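Local structure of hemin degrading factor (Pseudomonas aeruginosa, 4MF9) at residues P78-T83 and V89-G94; Q273-P278 and P294-H299. The protein binds heme, probably carrying it within the cell, and degrades it as an enzyme. All coordinates share one frame; numbering follows the deposited sequence.

Interaction 1 is the hairpin formed by 78-83 and 89-94; interaction 2 is a pair of stacked rings joining 273-278 to 294-299. Strands 88-93 and 296-301 are neighbours in one antiparallel sheet, where Val89 N lies 2.9 Å from His299 O, whereas strand 271-277 belongs to the other sheet. The centres of the two contacts are about 8 Å apart. Gln273 OE1 reaches Thr83 OG1 at 2.6 Å, tying the buried face of the hairpin to the second sheet and to the second HemS/ChuX family region. The side chains of Thr83 and His275 each lie about 12 Å from the bound heme, and neither residue is among those lining its pocket.

Interaction 1: residues P78-T83 and V89-G94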
ATOM      1  N   PRO A  78      17.412  -9.555   3.697  1.00 22.52           N
ATOM      2  CA  PRO A  78      16.351  -9.514   2.687  1.00 21.66           C
ATOM      3  C   PRO A  78      15.037 -10.061   3.222  1.00 21.48           C
ATOM      4  O   PRO A  78      14.985 -11.194   3.713  1.00 22.72           O
ATOM      5  CB  PRO A  78      16.888 -10.426   1.575  1.00 17.28           C
ATOM      6  CG  PRO A  78      18.368 -10.353   1.725  1.00 19.85           C
ATOM      7  CD  PRO A  78      18.611 -10.262   3.210  1.00 24.82           C
ATOM      8  N   ILE A  79      13.988  -9.252   3.120  1.00 15.65           N
ATOM      9  CA  ILE A  79      12.655  -9.662   3.520  1.00 13.80           C
ATOM     10  C   ILE A  79      11.685  -9.489   2.367  1.00 15.09           C
ATOM     11  O   ILE A  79      12.073  -9.114   1.248  1.00 15.72           O
ATOM     12  CB  ILE A  79      12.151  -8.822   4.712  1.00 13.57           C
ATOM     13  CG1 ILE A  79      12.541  -7.350   4.546  1.00 12.88           C
ATOM     14  CG2 ILE A  79      12.710  -9.369   6.028  1.00 14.86           C
ATOM     15  CD1 ILE A  79      11.517  -6.500   3.760  1.00 12.25           C
ATOM     16  N   MET A  80      10.433  -9.726   2.628  1.00 11.62           N
ATOM     17  CA  MET A  80       9.395  -9.338   1.731  1.00 13.61           C
ATOM     18  C   MET A  80       8.398  -8.397   2.434  1.00 14.02           C
ATOM     19  O   MET A  80       7.866  -8.726   3.463  1.00 12.09           O
ATOM     20  CB  MET A  80       8.680 -10.563   1.204  1.00 13.16           C
ATOM     21  CG  MET A  80       7.631 -10.309   0.190  1.00 12.40           C
ATOM     22  SD  MET A  80       6.040  -9.916   0.767  1.00 13.76           S
ATOM     23  CE  MET A  80       5.323 -11.470   1.248  1.00 14.87           C
ATOM     24  N   ALA A  81       8.190  -7.248   1.838  1.00 11.93           N
ATOM     25  CA  ALA A  81       7.281  -6.246   2.380  1.00 10.36           C
ATOM     26  C   ALA A  81       5.950  -6.391   1.672  1.00 11.68           C
ATOM     27  O   ALA A  81       5.908  -6.538   0.440  1.00 11.80           O
ATOM     28  CB  ALA A  81       7.851  -4.835   2.183  1.00 12.64           C
ATOM     29  N   LEU A  82       4.864  -6.354   2.436  1.00  9.29           N
ATOM     30  CA  LEU A  82       3.527  -6.520   1.865  1.00  8.71           C
ATOM     31  C   LEU A  82       2.646  -5.356   2.264  1.00  9.55           C
ATOM     32  O   LEU A  82       2.364  -5.153   3.446  1.00  8.34           O
ATOM     33  CB  LEU A  82       2.878  -7.830   2.329  1.00 11.85           C
ATOM     34  CG  LEU A  82       1.710  -8.462   1.546  1.00 16.10           C
ATOM     35  CD1 LEU A  82       1.507  -9.909   2.036  1.00 15.62           C
ATOM     36  CD2 LEU A  82       0.402  -7.699   1.676  1.00 13.68           C
ATOM     37  N   THR A  83       2.198  -4.593   1.270  1.00  6.81           N
ATOM     38  CA  THR A  83       1.288  -3.481   1.516  1.00  8.62           C
ATOM     39  C   THR A  83       0.141  -3.589   0.533  1.00  7.25           C
ATOM     40  O   THR A  83       0.371  -3.836  -0.640  1.00  7.61           O
ATOM     41  CB  THR A  83       2.001  -2.158   1.283  1.00  9.85           C
ATOM     42  OG1 THR A  83       3.108  -2.072   2.185  1.00  8.42           O
ATOM     43  CG2 THR A  83       1.056  -0.995   1.495  1.00  7.14           C
ATOM     44  N   VAL A  89      -2.634  -5.751  -4.065  1.00 10.08           N
ATOM     45  CA  VAL A  89      -1.575  -6.179  -3.166  1.00 11.06           C
ATOM     46  C   VAL A  89      -0.210  -6.006  -3.815  1.00 10.82           C
ATOM     47  O   VAL A  89       0.029  -6.490  -4.923  1.00 10.30           O
ATOM     48  CB  VAL A  89      -1.721  -7.670  -2.815  1.00 11.60           C
ATOM     49  CG1 VAL A  89      -0.588  -8.097  -1.907  1.00 12.34           C
ATOM     50  CG2 VAL A  89      -3.080  -7.937  -2.181  1.00 15.46           C
ATOM     51  N   HIS A  90       0.686  -5.340  -3.093  1.00  8.47           N
ATOM     52  CA  HIS A  90       2.040  -5.057  -3.548  1.00 10.71           C
ATOM     53  C   HIS A  90       3.034  -5.861  -2.677  1.00 11.15           C
ATOM     54  O   HIS A  90       3.088  -5.674  -1.453  1.00 10.39           O
ATOM     55  CB  HIS A  90       2.257  -3.549  -3.379  1.00  8.55           C
ATOM     56  CG  HIS A  90       3.386  -2.973  -4.177  1.00 10.54           C
ATOM     57  ND1 HIS A  90       4.707  -3.294  -3.950  1.00 11.95           N
ATOM     58  CD2 HIS A  90       3.391  -2.018  -5.136  1.00  9.50           C
ATOM     59  CE1 HIS A  90       5.476  -2.586  -4.761  1.00 11.41           C
ATOM     60  NE2 HIS A  90       4.701  -1.810  -5.495  1.00 12.34           N
ATOM     61  N   GLU A  91       3.806  -6.750  -3.258  1.00 11.33           N
ATOM     62  CA  GLU A  91       4.832  -7.495  -2.555  1.00 11.79           C
ATOM     63  C   GLU A  91       6.196  -7.251  -3.120  1.00 12.89           C
ATOM     64  O   GLU A  91       6.479  -7.633  -4.220  1.00 13.24           O
ATOM     65  CB  GLU A  91       4.558  -9.017  -2.526  1.00 14.69           C
ATOM     66  CG  GLU A  91       3.283  -9.407  -1.873  1.00 15.86           C
ATOM     67  CD  GLU A  91       2.941 -10.895  -1.879  1.00 19.49           C
ATOM     68  OE1 GLU A  91       3.711 -11.740  -2.192  1.00 16.31           O
ATOM     69  OE2 GLU A  91       1.865 -11.156  -1.484  1.00 21.03           O
ATOM     70  N   ARG A  92       7.086  -6.676  -2.339  1.00 13.06           N
ATOM     71  CA  ARG A  92       8.410  -6.343  -2.815  1.00 12.34           C
ATOM     72  C   ARG A  92       9.476  -6.966  -1.948  1.00 15.90           C
ATOM     73  O   ARG A  92       9.367  -6.952  -0.770  1.00 13.56           O
ATOM     74  CB  ARG A  92       8.612  -4.854  -2.864  1.00 12.90           C
ATOM     75  CG  ARG A  92       9.702  -4.340  -3.757  1.00 13.49           C
ATOM     76  CD  ARG A  92       9.658  -4.940  -5.134  1.00 17.21           C
ATOM     77  NE  ARG A  92      10.541  -4.266  -6.085  1.00 19.53           N
ATOM     78  CZ  ARG A  92      11.819  -4.497  -6.231  1.00 21.23           C
ATOM     79  NH1 ARG A  92      12.454  -5.359  -5.471  1.00 16.01           N
ATOM     80  NH2 ARG A  92      12.489  -3.811  -7.121  1.00 21.96           N
ATOM     81  N   LYS A  93      10.523  -7.479  -2.549  1.00 14.09           N
ATOM     82  CA  LYS A  93      11.595  -8.126  -1.820  1.00 14.58           C
ATOM     83  C   LYS A  93      12.869  -7.316  -1.789  1.00 16.09           C
ATOM     84  O   LYS A  93      13.189  -6.670  -2.757  1.00 16.52           O
ATOM     85  CB  LYS A  93      11.888  -9.493  -2.384  1.00 15.30           C
ATOM     86  CG  LYS A  93      10.790 -10.481  -2.249  1.00 17.00           C
ATOM     87  CD  LYS A  93      11.262 -11.795  -2.774  1.00 22.27           C
ATOM     88  CE  LYS A  93      10.119 -12.641  -3.224  1.00 26.98           C
ATOM     89  NZ  LYS A  93      10.634 -13.928  -3.747  1.00 32.24           N
ATOM     90  N   GLY A  94      13.554  -7.347  -0.650  1.00 15.66           N
ATOM     91  CA  GLY A  94      14.803  -6.630  -0.452  1.00 19.21           C
ATOM     92  C   GLY A  94      15.066  -6.373   1.022  1.00 15.42           C
ATOM     93  O   GLY A  94      14.209  -6.615   1.864  1.00 14.73           O
TER
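The carbonyl oxygen of Ala81 accepts two hydrogen bonds, one from Arg92 N across the antiparallel hairpin (3.0 Å) and one from the side-chain amide of Gln273; Glu91 CA adds a CA-H...O contact at 3.3 Å. Ala81 N answers to Arg92 O at 2.9 Å. Similar paired bonds join Thr83 with His90 and Ile79 with Gly94. At the Gly94 end, Ile79 N approaches Gly94 O from 58° out of the carbonyl plane. With CG1 of Ile79 between N and the carbonyl carbon (chi1 41°), that branch folds over the same oxygen, CG1 3.2 Å from Gly94 O.

On one face, Met80, Leu82, Glu91 and Lys93 interlock. The Met80 chain, bent at its second and third torsions, lays SD 3.7 Å from Glu91 CB and takes CE up beside the carboxylate. Leu82 runs alongside Glu91, CD1 3.8 Å from OE2, while its CD2 meets Val89 CG1 at 3.7 Å. The other face is buried against strand 271-277, where Gln273 bonds both Thr83 and His90. Thr83 OG1 also bonds His153 of strand 151-157, and Arg92 NH1 makes a salt bridge with Asp114, between strands 107-110 and 117-120. The hairpin is thus two-faced: Met80 and Leu82 lie against Glu91 on the partly exposed side, while the buried polar groups of Thr83, His90 and Arg92 find partners, several on strands of the second sheet.

Interaction 2: residues Q273-P278 and P294-H299; sequences QIHTGP and PEFNLH
His275 lays its imidazole flat over the ring of Phe296 in an offset stack, with centroids 3.9 Å apart and planes only 4° from parallel. His275 CG sits over the middle of the phenyl face, and Phe296 CD2 over the middle of the imidazole. The closest pair is His275 CD2 to Phe296 CE2, at 3.5 Å. With CG anti to the backbone N in both residues (chi1 162° for His275, 176° for Phe296), each ring is carried off its strand to meet the other between the two sheets. The CB of His275 shares in the overlap as a CH-pi contact, 3.7 Å from the Phe296 centroid and over its face. His275 ND1 bonds Arg92 NE of strand 88-93, and His90 of that strand meets the Phe296 ring at a slant.

Further along, the imidazole reaches forward beside the chain, bringing NE2 near the carbonyls of Gly277 and Pro278. Both bonds are weak; the one from His275 NE2 to Pro278 O, 3.3 Å, lies at the imidazole edge and in its plane. With NE2 donating to carbonyls and ND1 facing a guanidinium N-H, the imidazole is probably neutral, protonated at NE2; the Arg92 bond and the stack probably limit its rotation, the weak NE2 bonds contributing.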
ATOM      1  N   GLN A 273       3.652   1.826  -0.707  1.00  7.19           N
ATOM      2  CA  GLN A 273       4.768   0.988  -1.130  1.00  9.69           C
ATOM      3  C   GLN A 273       4.959   1.141  -2.643  1.00  8.87           C
ATOM      4  O   GLN A 273       3.992   1.188  -3.397  1.00  6.20           O
ATOM      5  CB  GLN A 273       4.479  -0.475  -0.781  1.00  8.50           C
ATOM      6  CG  GLN A 273       5.591  -1.453  -1.120  1.00  9.41           C
ATOM      7  CD  GLN A 273       5.430  -2.798  -0.391  1.00  9.74           C
ATOM      8  OE1 GLN A 273       5.222  -2.845   0.828  1.00 10.96           O
ATOM      9  NE2 GLN A 273       5.524  -3.885  -1.139  1.00 10.94           N
ATOM     10  N   ILE A 274       6.215   1.210  -3.073  1.00 10.60           N
ATOM     11  CA  ILE A 274       6.539   1.585  -4.446  1.00  9.95           C
ATOM     12  C   ILE A 274       7.486   0.556  -5.053  1.00 12.01           C
ATOM     13  O   ILE A 274       8.414   0.085  -4.389  1.00 13.72           O
ATOM     14  CB  ILE A 274       7.228   2.982  -4.479  1.00 10.42           C
ATOM     15  CG1 ILE A 274       6.409   4.009  -3.700  1.00 11.44           C
ATOM     16  CG2 ILE A 274       7.414   3.470  -5.903  1.00 12.58           C
ATOM     17  CD1 ILE A 274       7.219   5.222  -3.220  1.00 10.03           C
ATOM     18  N   HIS A 275       7.231   0.188  -6.303  1.00 12.10           N
ATOM     19  CA  HIS A 275       8.175  -0.598  -7.082  1.00 14.23           C
ATOM     20  C   HIS A 275       8.715   0.282  -8.192  1.00 17.27           C
ATOM     21  O   HIS A 275       7.938   0.919  -8.892  1.00 16.14           O
ATOM     22  CB  HIS A 275       7.491  -1.793  -7.718  1.00 13.30           C
ATOM     23  CG  HIS A 275       8.265  -2.392  -8.857  1.00 18.78           C
ATOM     24  ND1 HIS A 275       9.392  -3.163  -8.666  1.00 17.94           N
ATOM     25  CD2 HIS A 275       8.079  -2.322 -10.198  1.00 16.83           C
ATOM     26  CE1 HIS A 275       9.858  -3.556  -9.839  1.00 18.77           C
ATOM     27  NE2 HIS A 275       9.086  -3.051 -10.787  1.00 16.49           N
ATOM     28  N   THR A 276      10.036   0.321  -8.345  1.00 17.39           N
ATOM     29  CA  THR A 276      10.658   1.009  -9.471  1.00 17.54           C
ATOM     30  C   THR A 276      11.390  -0.014 -10.329  1.00 19.12           C
ATOM     31  O   THR A 276      12.167  -0.817  -9.819  1.00 21.55           O
ATOM     32  CB  THR A 276      11.645   2.089  -9.005  1.00 17.92           C
ATOM     33  OG1 THR A 276      10.960   3.044  -8.182  1.00 13.30           O
ATOM     34  CG2 THR A 276      12.255   2.805 -10.195  1.00 19.86           C
ATOM     35  N   GLY A 277      11.121  -0.001 -11.628  1.00 18.96           N
ATOM     36  CA  GLY A 277      11.790  -0.907 -12.539  1.00 20.94           C
ATOM     37  C   GLY A 277      10.829  -1.515 -13.529  1.00 18.26           C
ATOM     38  O   GLY A 277       9.639  -1.198 -13.533  1.00 18.97           O
ATOM     39  N   PRO A 278      11.306  -2.378 -14.398  1.00 24.81           N
ATOM     40  CA  PRO A 278      10.433  -3.051 -15.371  1.00 20.96           C
ATOM     41  C   PRO A 278       9.559  -4.113 -14.756  1.00 18.88           C
ATOM     42  O   PRO A 278       9.812  -4.524 -13.687  1.00 23.84           O
ATOM     43  CB  PRO A 278      11.426  -3.694 -16.312  1.00 25.06           C
ATOM     44  CG  PRO A 278      12.561  -3.980 -15.442  1.00 28.12           C
ATOM     45  CD  PRO A 278      12.694  -2.790 -14.560  1.00 23.86           C
ATOM     46  N   PRO A 294      10.661 -12.074 -10.002  1.00 27.67           N
ATOM     47  CA  PRO A 294      11.411 -12.637  -8.898  1.00 26.56           C
ATOM     48  C   PRO A 294      11.370 -11.726  -7.657  1.00 29.07           C
ATOM     49  O   PRO A 294      11.048 -12.206  -6.615  1.00 28.07           O
ATOM     50  CB  PRO A 294      12.805 -12.689  -9.468  1.00 26.83           C
ATOM     51  CG  PRO A 294      12.594 -12.919 -10.923  1.00 27.79           C
ATOM     52  CD  PRO A 294      11.165 -12.615 -11.260  1.00 25.35           C
ATOM     53  N   GLU A 295      11.656 -10.448  -7.776  1.00 24.01           N
ATOM     54  CA  GLU A 295      11.642  -9.563  -6.633  1.00 22.18           C
ATOM     55  C   GLU A 295      10.364  -8.755  -6.415  1.00 17.92           C
ATOM     56  O   GLU A 295      10.282  -8.024  -5.499  1.00 17.34           O
ATOM     57  CB  GLU A 295      12.870  -8.691  -6.622  1.00 23.84           C
ATOM     58  CG  GLU A 295      14.160  -9.413  -6.892  1.00 27.93           C
ATOM     59  CD  GLU A 295      14.582 -10.377  -5.766  1.00 32.47           C
ATOM     60  OE1 GLU A 295      14.499 -10.025  -4.608  1.00 33.40           O
ATOM     61  OE2 GLU A 295      15.068 -11.486  -6.046  1.00 38.56           O
ATOM     62  N   PHE A 296       9.382  -8.939  -7.254  1.00 14.20           N
ATOM     63  CA  PHE A 296       8.179  -8.113  -7.209  1.00 14.91           C
ATOM     64  C   PHE A 296       6.938  -8.869  -7.660  1.00 15.66           C
ATOM     65  O   PHE A 296       6.870  -9.354  -8.793  1.00 18.44           O
ATOM     66  CB  PHE A 296       8.370  -6.889  -8.118  1.00 15.03           C
ATOM     67  CG  PHE A 296       7.151  -6.002  -8.231  1.00 17.03           C
ATOM     68  CD1 PHE A 296       6.508  -5.534  -7.097  1.00 13.26           C
ATOM     69  CD2 PHE A 296       6.687  -5.586  -9.486  1.00 14.53           C
ATOM     70  CE1 PHE A 296       5.404  -4.697  -7.203  1.00 14.88           C
ATOM     71  CE2 PHE A 296       5.585  -4.763  -9.600  1.00 13.70           C
ATOM     72  CZ  PHE A 296       4.945  -4.301  -8.461  1.00 12.90           C
ATOM     73  N   ASN A 297       5.948  -8.964  -6.808  1.00 11.23           N
ATOM     74  CA  ASN A 297       4.666  -9.488  -7.170  1.00 13.05           C
ATOM     75  C   ASN A 297       3.558  -8.475  -6.949  1.00 15.05           C
ATOM     76  O   ASN A 297       3.605  -7.733  -6.024  1.00 14.34           O
ATOM     77  CB  ASN A 297       4.344 -10.739  -6.387  1.00 18.52           C
ATOM     78  CG  ASN A 297       5.043 -11.974  -6.906  1.00 20.07           C
ATOM     79  OD1 ASN A 297       5.898 -11.918  -7.731  1.00 19.14           O
ATOM     80  ND2 ASN A 297       4.618 -13.089  -6.434  1.00 22.43           N
ATOM     81  N   LEU A 298       2.610  -8.408  -7.833  1.00 14.41           N
ATOM     82  CA  LEU A 298       1.522  -7.474  -7.721  1.00 15.50           C
ATOM     83  C   LEU A 298       0.256  -8.238  -8.021  1.00 15.03           C
ATOM     84  O   LEU A 298       0.199  -8.901  -8.999  1.00 16.29           O
ATOM     85  CB  LEU A 298       1.738  -6.318  -8.705  1.00 10.84           C
ATOM     86  CG  LEU A 298       0.658  -5.250  -8.757  1.00  9.93           C
ATOM     87  CD1 LEU A 298       0.869  -4.279  -7.630  1.00  9.46           C
ATOM     88  CD2 LEU A 298       0.528  -4.519 -10.092  1.00  9.54           C
ATOM     89  N   HIS A 299      -0.761  -8.084  -7.215  1.00 11.38           N
ATOM     90  CA  HIS A 299      -2.018  -8.773  -7.421  1.00 13.15           C
ATOM     91  C   HIS A 299      -3.143  -7.747  -7.459  1.00 11.53           C
ATOM     92  O   HIS A 299      -3.495  -7.153  -6.430  1.00 12.92           O
ATOM     93  CB  HIS A 299      -2.234  -9.835  -6.318  1.00 12.44           C
ATOM     94  CG  HIS A 299      -1.083 -10.785  -6.167  1.00 11.31           C
ATOM     95  ND1 HIS A 299      -0.698 -11.660  -7.160  1.00 14.76           N
ATOM     96  CD2 HIS A 299      -0.228 -10.996  -5.135  1.00 15.69           C
ATOM     97  CE1 HIS A 299       0.342 -12.365  -6.752  1.00 15.83           C
ATOM     98  NE2 HIS A 299       0.649 -11.977  -5.524  1.00 20.97           N
TER